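Long-range contacts in inositol monophosphatase family protein (Staphylococcus aureus subsp. aureus MSSA476, PDB 4I3Y), which probably hydrolyses inositol monophosphates to inositol and phosphate in a magnesium-dependent reaction that lithium inhibits: residues Lys229-Asp234 with Pro245-Asn250; Ile163-Gln168 with Ala205-Asn210; Lys24-Val29 with Tyr125-Pro130. All coordinates share one frame; numbering follows the deposited sequence.

Contact 1 of 3, residues Lys229-Asp234 with Pro245-Asn250; sequences KMTTLD and PFIISN
Pro245 lays its ring against Leu233: CB of the proline is 3.6 Å from Leu233 CD1, and the two side chains cross at about a right angle. Its carbonyl also receives a weak, bent bond from the amide of Leu233, as the first strand runs out into a turn. Phe246 comes next, and its ring meets Met230 along CD1 and CE1. The methionine is fully extended, with CG anti to the backbone N (chi1 174°), which carries the thioether to the rim of the ring. SD lies 5.5 Å from the centroid of the Phe246 ring, at its edge, a Met-aromatic contact, and Met230 CE touches CD1 of the same ring at 3.8 Å. A long, flexible thioether suits this place because it can follow an aromatic rim.

Ile247 and Thr231 form a hydrogen-bonded pair in an antiparallel hairpin, its strands 229-232 and 246-249 joined by an irregular loop and running at 168°. Ile247 N gives a bond of 3.0 Å to Thr231 O, and the return bond completes the ring. On this face the two beta-branched side chains lie side by side, with Ile247 CG2 only 3.2 Å from Thr231 OG1; that hydroxyl turns to its neighbour's carbonyl, Thr232 O. Leu233 CD2 reaches 3.9 Å from Ile247 CB on the same face. Ile248 faces Met230 in a non-hydrogen-bonded pair, its side chain buried beside Ser195 of helix 191-200. Finally Ser249 pairs with Lys229 through two backbone bonds, Ser249 N to Lys229 O being 2.7 Å, while the lysine chain bends at chi2 and leads its charged end away.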
ATOM      1  N   LYS A 229      -6.437  12.735 -16.349  1.00 18.58           N
ATOM      2  CA  LYS A 229      -7.200  13.908 -15.945  1.00 20.35           C
ATOM      3  C   LYS A 229      -6.788  14.305 -14.551  1.00 20.91           C
ATOM      4  O   LYS A 229      -6.784  13.443 -13.641  1.00 22.43           O
ATOM      5  CB  LYS A 229      -8.718  13.627 -15.947  1.00 20.20           C
ATOM      6  CG  LYS A 229      -9.245  13.167 -17.279  1.00 23.91           C
ATOM      7  CD  LYS A 229      -9.123  14.263 -18.328  1.00 29.43           C
ATOM      8  CE  LYS A 229      -9.803  13.880 -19.632  1.00 32.70           C
ATOM      9  NZ  LYS A 229      -9.451  14.856 -20.708  1.00 37.36           N
ATOM     10  N   MET A 230      -6.391  15.565 -14.377  1.00 17.96           N
ATOM     11  CA  MET A 230      -6.109  16.081 -13.053  1.00 16.87           C
ATOM     12  C   MET A 230      -6.815  17.405 -12.943  1.00 18.33           C
ATOM     13  O   MET A 230      -6.493  18.344 -13.693  1.00 17.18           O
ATOM     14  CB  MET A 230      -4.626  16.234 -12.815  1.00 17.32           C
ATOM     15  CG  MET A 230      -4.260  16.909 -11.489  1.00 15.72           C
ATOM     16  SD  MET A 230      -2.440  16.907 -11.255  1.00 19.49           S
ATOM     17  CE  MET A 230      -2.344  17.999  -9.860  1.00 13.68           C
ATOM     18  N   THR A 231      -7.825  17.453 -12.065  1.00 17.24           N
ATOM     19  CA  THR A 231      -8.757  18.593 -12.006  1.00 16.50           C
ATOM     20  C   THR A 231      -9.201  18.870 -10.557  1.00 17.20           C
ATOM     21  O   THR A 231      -8.945  18.092  -9.607  1.00 15.01           O
ATOM     22  CB  THR A 231     -10.041  18.302 -12.837  1.00 17.23           C
ATOM     23  OG1 THR A 231     -10.829  17.271 -12.203  1.00 19.26           O
ATOM     24  CG2 THR A 231      -9.715  17.866 -14.251  1.00 16.59           C
ATOM     25  N   THR A 232      -9.873  19.988 -10.371  1.00 17.03           N
ATOM     26  CA  THR A 232     -10.555  20.229  -9.116  1.00 17.69           C
ATOM     27  C   THR A 232     -11.788  19.276  -9.132  1.00 17.58           C
ATOM     28  O   THR A 232     -12.113  18.643 -10.151  1.00 16.69           O
ATOM     29  CB  THR A 232     -11.060  21.676  -9.040  1.00 18.14           C
ATOM     30  OG1 THR A 232     -12.133  21.798  -9.967  1.00 19.37           O
ATOM     31  CG2 THR A 232      -9.947  22.674  -9.412  1.00 21.49           C
ATOM     32  N   LEU A 233     -12.471  19.155  -8.010  1.00 17.84           N
ATOM     33  CA  LEU A 233     -13.548  18.189  -7.941  1.00 18.68           C
ATOM     34  C   LEU A 233     -14.802  18.766  -8.650  1.00 23.39           C
ATOM     35  O   LEU A 233     -15.838  18.086  -8.795  1.00 24.02           O
ATOM     36  CB  LEU A 233     -13.790  17.766  -6.501  1.00 16.14           C
ATOM     37  CG  LEU A 233     -12.610  17.084  -5.807  1.00 15.58           C
ATOM     38  CD1 LEU A 233     -12.939  16.807  -4.342  1.00 14.65           C
ATOM     39  CD2 LEU A 233     -12.195  15.783  -6.468  1.00 13.99           C
ATOM     40  N   ASP A 234     -14.664  20.016  -9.109  1.00 27.11           N
ATOM     41  CA  ASP A 234     -15.613  20.687 -10.029  1.00 28.72           C
ATOM     42  C   ASP A 234     -15.251  20.506 -11.488  1.00 26.33           C
ATOM     43  O   ASP A 234     -15.838  21.138 -12.353  1.00 26.89           O
ATOM     44  CB  ASP A 234     -15.576  22.171  -9.759  1.00 32.53           C
ATOM     45  CG  ASP A 234     -16.476  22.576  -8.641  1.00 38.66           C
ATOM     46  OD1 ASP A 234     -17.260  21.768  -8.119  1.00 41.59           O
ATOM     47  OD2 ASP A 234     -16.405  23.751  -8.278  1.00 51.12           O
ATOM     48  N   PRO A 245      -9.368  21.071  -3.731  1.00 18.11           N
ATOM     49  CA  PRO A 245      -9.835  19.710  -3.743  1.00 16.81           C
ATOM     50  C   PRO A 245      -9.551  19.139  -5.138  1.00 16.89           C
ATOM     51  O   PRO A 245      -9.797  19.826  -6.139  1.00 18.98           O
ATOM     52  CB  PRO A 245     -11.361  19.884  -3.494  1.00 16.61           C
ATOM     53  CG  PRO A 245     -11.447  21.114  -2.601  1.00 16.80           C
ATOM     54  CD  PRO A 245     -10.436  21.999  -3.291  1.00 18.14           C
ATOM     55  N   PHE A 246      -9.012  17.926  -5.213  1.00 14.49           N
ATOM     56  CA  PHE A 246      -8.492  17.451  -6.476  1.00 14.57           C
ATOM     57  C   PHE A 246      -8.677  15.993  -6.696  1.00 14.74           C
ATOM     58  O   PHE A 246      -8.816  15.222  -5.756  1.00 15.76           O
ATOM     59  CB  PHE A 246      -6.975  17.867  -6.669  1.00 14.79           C
ATOM     60  CG  PHE A 246      -5.978  16.719  -6.636  1.00 15.08           C
ATOM     61  CD1 PHE A 246      -5.106  16.508  -7.716  1.00 14.55           C
ATOM     62  CD2 PHE A 246      -5.895  15.825  -5.537  1.00 15.52           C
ATOM     63  CE1 PHE A 246      -4.197  15.442  -7.706  1.00 14.67           C
ATOM     64  CE2 PHE A 246      -4.969  14.784  -5.522  1.00 14.31           C
ATOM     65  CZ  PHE A 246      -4.143  14.559  -6.607  1.00 14.68           C
ATOM     66  N   ILE A 247      -8.699  15.620  -7.982  1.00 14.44           N
ATOM     67  CA  ILE A 247      -8.666  14.259  -8.414  1.00 13.97           C
ATOM     68  C   ILE A 247      -7.540  14.102  -9.453  1.00 13.38           C
ATOM     69  O   ILE A 247      -7.337  14.974 -10.279  1.00 13.84           O
ATOM     70  CB  ILE A 247     -10.022  13.831  -9.048  1.00 14.92           C
ATOM     71  CG1 ILE A 247      -9.922  12.395  -9.584  1.00 15.65           C
ATOM     72  CG2 ILE A 247     -10.441  14.830 -10.163  1.00 14.11           C
ATOM     73  CD1 ILE A 247     -11.272  11.696  -9.865  1.00 18.43           C
ATOM     74  N   ILE A 248      -6.744  13.051  -9.352  1.00 12.65           N
ATOM     75  CA  ILE A 248      -5.978  12.567 -10.533  1.00 12.27           C
ATOM     76  C   ILE A 248      -6.618  11.242 -10.996  1.00 13.17           C
ATOM     77  O   ILE A 248      -6.852  10.348 -10.169  1.00 13.48           O
ATOM     78  CB  ILE A 248      -4.466  12.449 -10.255  1.00 11.71           C
ATOM     79  CG1 ILE A 248      -3.739  12.052 -11.560  1.00 10.66           C
ATOM     80  CG2 ILE A 248      -4.199  11.541  -9.030  1.00  9.43           C
ATOM     81  CD1 ILE A 248      -2.244  12.233 -11.408  1.00 10.23           C
ATOM     82  N   SER A 249      -6.941  11.122 -12.294  1.00 13.54           N
ATOM     83  CA  SER A 249      -7.728   9.980 -12.765  1.00 14.03           C
ATOM     84  C   SER A 249      -7.369   9.523 -14.136  1.00 15.59           C
ATOM     85  O   SER A 249      -6.969  10.310 -15.017  1.00 17.33           O
ATOM     86  CB  SER A 249      -9.238  10.346 -12.745  1.00 14.47           C
ATOM     87  OG  SER A 249     -10.010   9.427 -13.499  1.00 15.75           O
ATOM     88  N   ASN A 250      -7.477   8.228 -14.344  1.00 16.00           N
ATOM     89  CA  ASN A 250      -7.565   7.688 -15.695  1.00 16.00           C
ATOM     90  C   ASN A 250      -8.659   8.456 -16.519  1.00 16.98           C
ATOM     91  O   ASN A 250      -9.690   8.820 -15.951  1.00 16.03           O
ATOM     92  CB  ASN A 250      -7.938   6.209 -15.583  1.00 15.89           C
ATOM     93  CG  ASN A 250      -7.754   5.451 -16.893  1.00 16.87           C
ATOM     94  OD1 ASN A 250      -8.570   5.574 -17.820  1.00 15.91           O
ATOM     95  ND2 ASN A 250      -6.691   4.621 -16.954  1.00 14.61           N
TER

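Contact 2 of 3, residues Ile163-Gln168 with Ala205-Asn210; sequences ISFNAQ and AHINTN
Ser164 and His206 meet side chain to side chain on one face of the sheet: His206 ND1 donates to Ser164 OG across 2.9 Å, the hydroxyl oxygen lying near the imidazole edge, tilted 23° from the ring plane. The same ND1 makes a weaker, bent approach to the serine carbonyl. The serine hydroxyl is anti to its own backbone nitrogen (chi1 152°), which turns it toward the ring; small and polar, it can meet the imidazole close to the backbone.

Beneath this pair lies the backbone of two parallel strands. Ser164 N bonds to Ala205 O at 3.1 Å, and Ile207 N bonds to Ser164 O at 2.9 Å, so the N and O of Ser164 are both held, by the residues either side of His206, as expected of a parallel bridge. On the other face Ile163 CG2 is 4.2 Å from the methyl CB of Ala205, and Phe165 CB packs 3.8 Å from Ile207 CB. Where the strands part, a water takes over, accepting from Asn166 N at 2.9 Å and donating to Ile207 O at 3.3 Å. Just beyond it, Asn166 OD1 accepts from Gln168 N and closes an Asx turn.

Further out, Asp194 of helix 191-200 bonds to the serine hydroxyl, so a second-shell carboxylate fixes the group that His206 addresses. That helix covers the histidine side and helix 172-181 packs on Ile163 and Phe165, the layered alpha/beta arrangement of the inositol monophosphatase family; within the sheet, strands 184-185 and 246-249 flank the parallel pair.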
ATOM      1  N   ILE A 163     -10.018   2.273  -6.640  1.00 16.91           N
ATOM      2  CA  ILE A 163      -9.838   3.699  -6.336  1.00 18.04           C
ATOM      3  C   ILE A 163      -9.313   3.932  -4.967  1.00 16.95           C
ATOM      4  O   ILE A 163      -9.396   3.053  -4.103  1.00 15.74           O
ATOM      5  CB  ILE A 163     -11.092   4.564  -6.496  1.00 22.27           C
ATOM      6  CG1 ILE A 163     -12.261   4.054  -5.671  1.00 23.00           C
ATOM      7  CG2 ILE A 163     -11.450   4.697  -7.960  1.00 30.24           C
ATOM      8  CD1 ILE A 163     -13.347   5.124  -5.805  1.00 27.82           C
ATOM      9  N   SER A 164      -8.790   5.138  -4.773  1.00 15.58           N
ATOM     10  CA  SER A 164      -8.093   5.483  -3.563  1.00 14.61           C
ATOM     11  C   SER A 164      -8.485   6.890  -3.117  1.00 13.61           C
ATOM     12  O   SER A 164      -8.573   7.848  -3.936  1.00 12.74           O
ATOM     13  CB  SER A 164      -6.594   5.407  -3.896  1.00 15.01           C
ATOM     14  OG  SER A 164      -5.791   6.254  -3.120  1.00 16.14           O
ATOM     15  N   PHE A 165      -8.723   7.038  -1.816  1.00 13.03           N
ATOM     16  CA  PHE A 165      -9.117   8.326  -1.259  1.00 13.39           C
ATOM     17  C   PHE A 165      -9.149   8.142   0.242  1.00 14.52           C
ATOM     18  O   PHE A 165      -9.119   6.977   0.733  1.00 12.46           O
ATOM     19  CB  PHE A 165     -10.503   8.796  -1.789  1.00 13.49           C
ATOM     20  CG  PHE A 165     -11.638   7.821  -1.507  1.00 13.46           C
ATOM     21  CD1 PHE A 165     -12.380   7.907  -0.322  1.00 14.07           C
ATOM     22  CD2 PHE A 165     -11.989   6.854  -2.440  1.00 12.88           C
ATOM     23  CE1 PHE A 165     -13.419   7.015  -0.054  1.00 13.87           C
ATOM     24  CE2 PHE A 165     -13.032   5.952  -2.185  1.00 13.35           C
ATOM     25  CZ  PHE A 165     -13.723   6.020  -0.974  1.00 13.72           C
ATOM     26  N   ASN A 166      -9.168   9.273   0.959  1.00 14.95           N
ATOM     27  CA  ASN A 166      -9.247   9.277   2.431  1.00 16.06           C
ATOM     28  C   ASN A 166     -10.730   9.199   2.783  1.00 16.77           C
ATOM     29  O   ASN A 166     -11.492  10.167   2.630  1.00 15.74           O
ATOM     30  CB  ASN A 166      -8.560  10.522   3.014  1.00 17.47           C
ATOM     31  CG  ASN A 166      -8.642  10.595   4.542  1.00 17.00           C
ATOM     32  OD1 ASN A 166      -9.245   9.753   5.199  1.00 15.90           O
ATOM     33  ND2 ASN A 166      -8.016  11.610   5.107  1.00 19.29           N
ATOM     34  N   ALA A 167     -11.140   8.018   3.225  1.00 15.20           N
ATOM     35  CA  ALA A 167     -12.565   7.754   3.500  1.00 16.85           C
ATOM     36  C   ALA A 167     -12.995   8.380   4.857  1.00 18.57           C
ATOM     37  O   ALA A 167     -14.182   8.296   5.246  1.00 19.45           O
ATOM     38  CB  ALA A 167     -12.801   6.257   3.517  1.00 14.17           C
ATOM     39  N   GLN A 168     -12.049   8.963   5.595  1.00 17.42           N
ATOM     40  CA  GLN A 168     -12.350   9.432   6.969  1.00 17.41           C
ATOM     41  C   GLN A 168     -12.771  10.865   6.940  1.00 18.97           C
ATOM     42  O   GLN A 168     -13.191  11.406   7.935  1.00 18.75           O
ATOM     43  CB  GLN A 168     -11.145   9.349   7.902  1.00 18.06           C
ATOM     44  CG  GLN A 168     -10.443   8.021   7.882  1.00 19.27           C
ATOM     45  CD  GLN A 168      -9.342   7.924   8.914  1.00 21.40           C
ATOM     46  OE1 GLN A 168      -8.265   7.420   8.640  1.00 22.65           O
ATOM     47  NE2 GLN A 168      -9.606   8.433  10.084  1.00 20.77           N
ATOM     48  N   ALA A 205      -8.237   6.069 -10.029  1.00 12.93           N
ATOM     49  CA  ALA A 205      -8.288   7.463  -9.602  1.00 12.37           C
ATOM     50  C   ALA A 205      -7.840   7.573  -8.159  1.00 12.90           C
ATOM     51  O   ALA A 205      -7.882   6.582  -7.417  1.00 11.73           O
ATOM     52  CB  ALA A 205      -9.708   8.068  -9.816  1.00 12.10           C
ATOM     53  N   HIS A 206      -7.321   8.758  -7.803  1.00 11.72           N
ATOM     54  CA  HIS A 206      -6.973   9.102  -6.445  1.00 12.76           C
ATOM     55  C   HIS A 206      -7.607  10.451  -6.177  1.00 13.94           C
ATOM     56  O   HIS A 206      -7.524  11.395  -6.999  1.00 13.99           O
ATOM     57  CB  HIS A 206      -5.444   9.194  -6.160  1.00 11.37           C
ATOM     58  CG  HIS A 206      -5.126   9.730  -4.784  1.00 11.49           C
ATOM     59  ND1 HIS A 206      -5.479   9.064  -3.630  1.00 10.65           N
ATOM     60  CD2 HIS A 206      -4.446  10.836  -4.379  1.00 10.73           C
ATOM     61  CE1 HIS A 206      -5.097   9.766  -2.575  1.00 10.53           C
ATOM     62  NE2 HIS A 206      -4.471  10.850  -3.001  1.00 10.61           N
ATOM     63  N   ILE A 207      -8.253  10.553  -5.035  1.00 14.49           N
ATOM     64  CA  ILE A 207      -8.903  11.844  -4.658  1.00 14.46           C
ATOM     65  C   ILE A 207      -8.264  12.329  -3.380  1.00 14.88           C
ATOM     66  O   ILE A 207      -8.027  11.495  -2.464  1.00 13.63           O
ATOM     67  CB  ILE A 207     -10.387  11.601  -4.313  1.00 14.99           C
ATOM     68  CG1 ILE A 207     -11.153  11.156  -5.568  1.00 15.47           C
ATOM     69  CG2 ILE A 207     -11.022  12.817  -3.635  1.00 14.41           C
ATOM     70  CD1 ILE A 207     -12.398  10.342  -5.208  1.00 16.54           C
ATOM     71  N   ASN A 208      -7.976  13.640  -3.301  1.00 16.20           N
ATOM     72  CA  ASN A 208      -7.591  14.340  -2.032  1.00 18.29           C
ATOM     73  C   ASN A 208      -8.419  15.665  -1.967  1.00 18.73           C
ATOM     74  O   ASN A 208      -8.251  16.579  -2.820  1.00 18.29           O
ATOM     75  CB  ASN A 208      -6.063  14.603  -1.894  1.00 17.85           C
ATOM     76  CG  ASN A 208      -5.675  15.264  -0.539  1.00 18.14           C
ATOM     77  OD1 ASN A 208      -6.402  16.125   0.010  1.00 18.31           O
ATOM     78  ND2 ASN A 208      -4.490  14.892  -0.018  1.00 16.04           N
ATOM     79  N   THR A 209      -9.345  15.709  -1.007  1.00 17.84           N
ATOM     80  CA  THR A 209     -10.336  16.808  -0.943  1.00 20.96           C
ATOM     81  C   THR A 209      -9.781  18.066  -0.308  1.00 20.71           C
ATOM     82  O   THR A 209     -10.483  19.030  -0.159  1.00 22.51           O
ATOM     83  CB  THR A 209     -11.615  16.470  -0.140  1.00 18.66           C
ATOM     84  OG1 THR A 209     -11.238  16.132   1.202  1.00 20.02           O
ATOM     85  CG2 THR A 209     -12.326  15.353  -0.770  1.00 18.26           C
ATOM     86  N   ASN A 210      -8.528  18.048   0.098  1.00 21.57           N
ATOM     87  CA  ASN A 210      -7.940  19.242   0.619  1.00 22.22           C
ATOM     88  C   ASN A 210      -6.410  19.219   0.596  1.00 20.21           C
ATOM     89  O   ASN A 210      -5.787  19.340   1.657  1.00 19.99           O
ATOM     90  CB  ASN A 210      -8.490  19.484   2.026  1.00 23.02           C
ATOM     91  CG  ASN A 210      -8.027  20.806   2.612  1.00 27.99           C
ATOM     92  OD1 ASN A 210      -7.781  20.908   3.831  1.00 29.83           O
ATOM     93  ND2 ASN A 210      -7.889  21.829   1.754  1.00 27.14           N
TER
HETATM   94  O   HOH W   1     -10.240  11.808  -0.046  1.00 31.25           O

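Contact 3 of 3, residues Lys24-Val29 with Tyr125-Pro130; sequences KQIDNV and YVYDYP
Tyr127 leaves its strand with CG anti to the backbone N (chi1 -171°), which throws the ring across to the helix and sets its hydroxyl between Lys24 and Asp27. Lys24 starts away from the strand, but bends at chi2 and chi3 bring the amino group back, where it crosses the tyrosine at about a right angle. One turn separates the two helix residues, the spacing that lets both reach a single phenol. Lys24 NZ donates to Tyr127 OH at 2.8 Å, and the phenol in turn donates to Asp27 OD1 at 2.5 Å, using the syn lone pair of that oxygen. The carboxylate is turned only 24° from the ring plane and meets the tyrosine at its edge. A weak salt bridge of 3.3 Å between Lys24 NZ and Asp27 OD2 closes the triangle.

Tyr129 adds a second edge: Asp27 OD1 lies in the plane of its ring, 3.5 Å from CD1, where the slightly positive ring hydrogens suit an anionic oxygen. A water donates to Asp27 O, and its oxygen lies 2.5 Å from Tyr129 OH. Ile26 CG2 slides past Tyr127 CE2 at 4.2 Å, an apolar flank for the ring, while Tyr129 CA sits over one ring face. Helix 12-35 packs against the mixed seven-stranded sheet at strand 120-128, an inner strand, the axes of the short segments 10.8 Å apart.

The phenol therefore both accepts and donates, relaying between ammonium and carboxylate; the nearby positive charge probably makes it a stronger donor, in keeping with so short a bond to Asp27.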
ATOM      1  N   LYS A  24      19.135  11.170  -5.654  1.00 25.04           N
ATOM      2  CA  LYS A  24      19.820   9.914  -5.418  1.00 26.75           C
ATOM      3  C   LYS A  24      20.873   9.991  -4.315  1.00 25.62           C
ATOM      4  O   LYS A  24      21.086   9.019  -3.591  1.00 26.62           O
ATOM      5  CB  LYS A  24      20.383   9.302  -6.722  1.00 29.05           C
ATOM      6  CG  LYS A  24      19.308   8.868  -7.726  1.00 27.85           C
ATOM      7  CD  LYS A  24      18.333   7.783  -7.215  1.00 29.07           C
ATOM      8  CE  LYS A  24      18.941   6.485  -6.630  1.00 24.98           C
ATOM      9  NZ  LYS A  24      17.832   5.659  -5.974  1.00 23.53           N
ATOM     10  N   GLN A  25      21.504  11.132  -4.114  1.00 26.88           N
ATOM     11  CA  GLN A  25      22.467  11.200  -2.986  1.00 26.39           C
ATOM     12  C   GLN A  25      21.826  11.502  -1.598  1.00 25.78           C
ATOM     13  O   GLN A  25      22.489  11.492  -0.557  1.00 23.90           O
ATOM     14  CB  GLN A  25      23.545  12.202  -3.317  1.00 32.10           C
ATOM     15  CG  GLN A  25      23.061  13.629  -3.356  1.00 35.81           C
ATOM     16  CD  GLN A  25      23.073  14.247  -1.966  1.00 42.71           C
ATOM     17  OE1 GLN A  25      23.989  13.958  -1.168  1.00 38.36           O
ATOM     18  NE2 GLN A  25      22.030  15.082  -1.642  1.00 40.61           N
ATOM     19  N   ILE A  26      20.522  11.757  -1.579  1.00 24.60           N
ATOM     20  CA  ILE A  26      19.785  11.782  -0.325  1.00 23.03           C
ATOM     21  C   ILE A  26      19.625  10.307   0.267  1.00 19.24           C
ATOM     22  O   ILE A  26      19.413  10.163   1.438  1.00 18.34           O
ATOM     23  CB  ILE A  26      18.432  12.550  -0.515  1.00 26.15           C
ATOM     24  CG1 ILE A  26      18.139  13.495   0.654  1.00 27.01           C
ATOM     25  CG2 ILE A  26      17.288  11.584  -0.753  1.00 26.99           C
ATOM     26  CD1 ILE A  26      18.884  14.805   0.587  1.00 25.09           C
ATOM     27  N   ASP A  27      19.769   9.248  -0.535  1.00 18.52           N
ATOM     28  CA  ASP A  27      19.926   7.875  -0.027  1.00 18.00           C
ATOM     29  C   ASP A  27      21.011   7.724   1.061  1.00 19.32           C
ATOM     30  O   ASP A  27      20.895   6.892   1.938  1.00 21.84           O
ATOM     31  CB  ASP A  27      20.366   6.990  -1.178  1.00 19.24           C
ATOM     32  CG  ASP A  27      19.260   6.774  -2.203  1.00 22.87           C
ATOM     33  OD1 ASP A  27      18.177   7.384  -2.084  1.00 23.05           O
ATOM     34  OD2 ASP A  27      19.474   5.982  -3.126  1.00 25.50           O
ATOM     35  N   ASN A  28      22.079   8.518   0.961  1.00 20.30           N
ATOM     36  CA  ASN A  28      23.195   8.485   1.891  1.00 23.89           C
ATOM     37  C   ASN A  28      22.823   9.179   3.203  1.00 26.70           C
ATOM     38  O   ASN A  28      23.311   8.812   4.267  1.00 31.71           O
ATOM     39  CB  ASN A  28      24.417   9.141   1.257  1.00 22.33           C
ATOM     40  CG  ASN A  28      24.882   8.401   0.020  1.00 23.63           C
ATOM     41  OD1 ASN A  28      24.789   7.203  -0.059  1.00 25.31           O
ATOM     42  ND2 ASN A  28      25.337   9.117  -0.944  1.00 24.64           N
ATOM     43  N   VAL A  29      21.915  10.141   3.132  1.00 27.38           N
ATOM     44  CA  VAL A  29      21.563  10.993   4.278  1.00 25.54           C
ATOM     45  C   VAL A  29      20.403  10.418   5.115  1.00 25.05           C
ATOM     46  O   VAL A  29      20.398  10.497   6.337  1.00 20.32           O
ATOM     47  CB  VAL A  29      21.135  12.403   3.766  1.00 31.39           C
ATOM     48  CG1 VAL A  29      20.884  13.382   4.915  1.00 32.44           C
ATOM     49  CG2 VAL A  29      22.147  12.975   2.762  1.00 33.06           C
ATOM     50  N   TYR A 125       9.109  15.442  -9.951  1.00 14.46           N
ATOM     51  CA  TYR A 125       9.774  14.343  -9.318  1.00 13.95           C
ATOM     52  C   TYR A 125       8.931  13.829  -8.160  1.00 13.94           C
ATOM     53  O   TYR A 125       8.494  14.646  -7.323  1.00 13.23           O
ATOM     54  CB  TYR A 125      11.148  14.793  -8.721  1.00 15.03           C
ATOM     55  CG  TYR A 125      12.072  15.326  -9.790  1.00 15.46           C
ATOM     56  CD1 TYR A 125      12.824  14.450 -10.588  1.00 16.71           C
ATOM     57  CD2 TYR A 125      12.105  16.687 -10.076  1.00 15.69           C
ATOM     58  CE1 TYR A 125      13.623  14.938 -11.621  1.00 18.10           C
ATOM     59  CE2 TYR A 125      12.836  17.188 -11.122  1.00 15.72           C
ATOM     60  CZ  TYR A 125      13.626  16.314 -11.863  1.00 17.22           C
ATOM     61  OH  TYR A 125      14.384  16.839 -12.831  1.00 15.74           O
ATOM     62  N   VAL A 126       8.773  12.487  -8.108  1.00 13.48           N
ATOM     63  CA  VAL A 126       8.219  11.761  -6.963  1.00 12.76           C
ATOM     64  C   VAL A 126       9.175  10.633  -6.605  1.00 12.87           C
ATOM     65  O   VAL A 126       9.290   9.624  -7.331  1.00 12.07           O
ATOM     66  CB  VAL A 126       6.800  11.210  -7.181  1.00 12.50           C
ATOM     67  CG1 VAL A 126       6.328  10.527  -5.882  1.00 13.15           C
ATOM     68  CG2 VAL A 126       5.822  12.337  -7.565  1.00 12.32           C
ATOM     69  N   TYR A 127       9.879  10.816  -5.491  1.00 12.17           N
ATOM     70  CA  TYR A 127      10.886   9.818  -5.117  1.00 13.36           C
ATOM     71  C   TYR A 127      10.340   8.922  -4.061  1.00 13.35           C
ATOM     72  O   TYR A 127      10.302   9.327  -2.861  1.00 13.38           O
ATOM     73  CB  TYR A 127      12.217  10.464  -4.616  1.00 11.70           C
ATOM     74  CG  TYR A 127      13.361   9.472  -4.424  1.00 13.70           C
ATOM     75  CD1 TYR A 127      13.378   8.231  -5.092  1.00 12.89           C
ATOM     76  CD2 TYR A 127      14.463   9.794  -3.590  1.00 12.57           C
ATOM     77  CE1 TYR A 127      14.412   7.333  -4.907  1.00 12.55           C
ATOM     78  CE2 TYR A 127      15.512   8.889  -3.378  1.00 12.45           C
ATOM     79  CZ  TYR A 127      15.474   7.681  -4.039  1.00 12.92           C
ATOM     80  OH  TYR A 127      16.494   6.821  -3.855  1.00 13.34           O
ATOM     81  N   ASP A 128       9.982   7.708  -4.479  1.00 12.83           N
ATOM     82  CA  ASP A 128       9.570   6.666  -3.532  1.00 14.02           C
ATOM     83  C   ASP A 128      10.835   6.096  -2.916  1.00 15.54           C
ATOM     84  O   ASP A 128      11.427   5.152  -3.458  1.00 15.20           O
ATOM     85  CB  ASP A 128       8.804   5.620  -4.304  1.00 15.28           C
ATOM     86  CG  ASP A 128       8.335   4.450  -3.447  1.00 16.31           C
ATOM     87  OD1 ASP A 128       8.753   4.272  -2.329  1.00 17.12           O
ATOM     88  OD2 ASP A 128       7.548   3.676  -3.961  1.00 17.44           O
ATOM     89  N   TYR A 129      11.277   6.711  -1.819  1.00 14.77           N
ATOM     90  CA  TYR A 129      12.593   6.401  -1.294  1.00 15.37           C
ATOM     91  C   TYR A 129      12.617   4.974  -0.683  1.00 16.29           C
ATOM     92  O   TYR A 129      13.581   4.235  -0.913  1.00 17.44           O
ATOM     93  CB  TYR A 129      13.100   7.454  -0.306  1.00 15.26           C
ATOM     94  CG  TYR A 129      14.220   6.905   0.555  1.00 15.44           C
ATOM     95  CD1 TYR A 129      15.520   6.819   0.054  1.00 16.05           C
ATOM     96  CD2 TYR A 129      13.968   6.402   1.809  1.00 14.96           C
ATOM     97  CE1 TYR A 129      16.535   6.275   0.801  1.00 16.42           C
ATOM     98  CE2 TYR A 129      14.973   5.858   2.569  1.00 15.43           C
ATOM     99  CZ  TYR A 129      16.255   5.813   2.034  1.00 16.42           C
ATOM    100  OH  TYR A 129      17.258   5.244   2.715  1.00 18.27           O
ATOM    101  N   PRO A 130      11.565   4.570   0.065  1.00 15.86           N
ATOM    102  CA  PRO A 130      11.643   3.211   0.679  1.00 16.51           C
ATOM    103  C   PRO A 130      11.865   2.120  -0.380  1.00 17.69           C
ATOM    104  O   PRO A 130      12.489   1.073  -0.089  1.00 17.35           O
ATOM    105  CB  PRO A 130      10.276   3.048   1.367  1.00 14.68           C
ATOM    106  CG  PRO A 130       9.887   4.485   1.681  1.00 14.89           C
ATOM    107  CD  PRO A 130      10.317   5.264   0.456  1.00 15.23           C
TER
HETATM  108  O   HOH W   2      19.436   4.452   1.748  1.00 18.35           O

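Overall arrangement
Contacts 1 and 2 supply four of the five strands of one mixed sheet, strand 246-249 of contact 1 being joined to strand 205-208 of contact 2 by probable hydrogen bonds: Phe246 N lies 2.9 Å from Asn208 O and His206 N 2.9 Å from Ile248 O. Their centres are 10 Å apart. Contact 3 belongs to the other, seven-stranded sheet, on the opposite side of the chain's centre, with its centre 27 Å from that of contact 1 and 25 Å from that of contact 2. None of the three binds the magnesium seen with Glu76, Asp94 and Ile96; the side chains of Tyr127 and Asn166 lie about 12 Å, and that of Phe246 about 14 Å, from a magnesium ion.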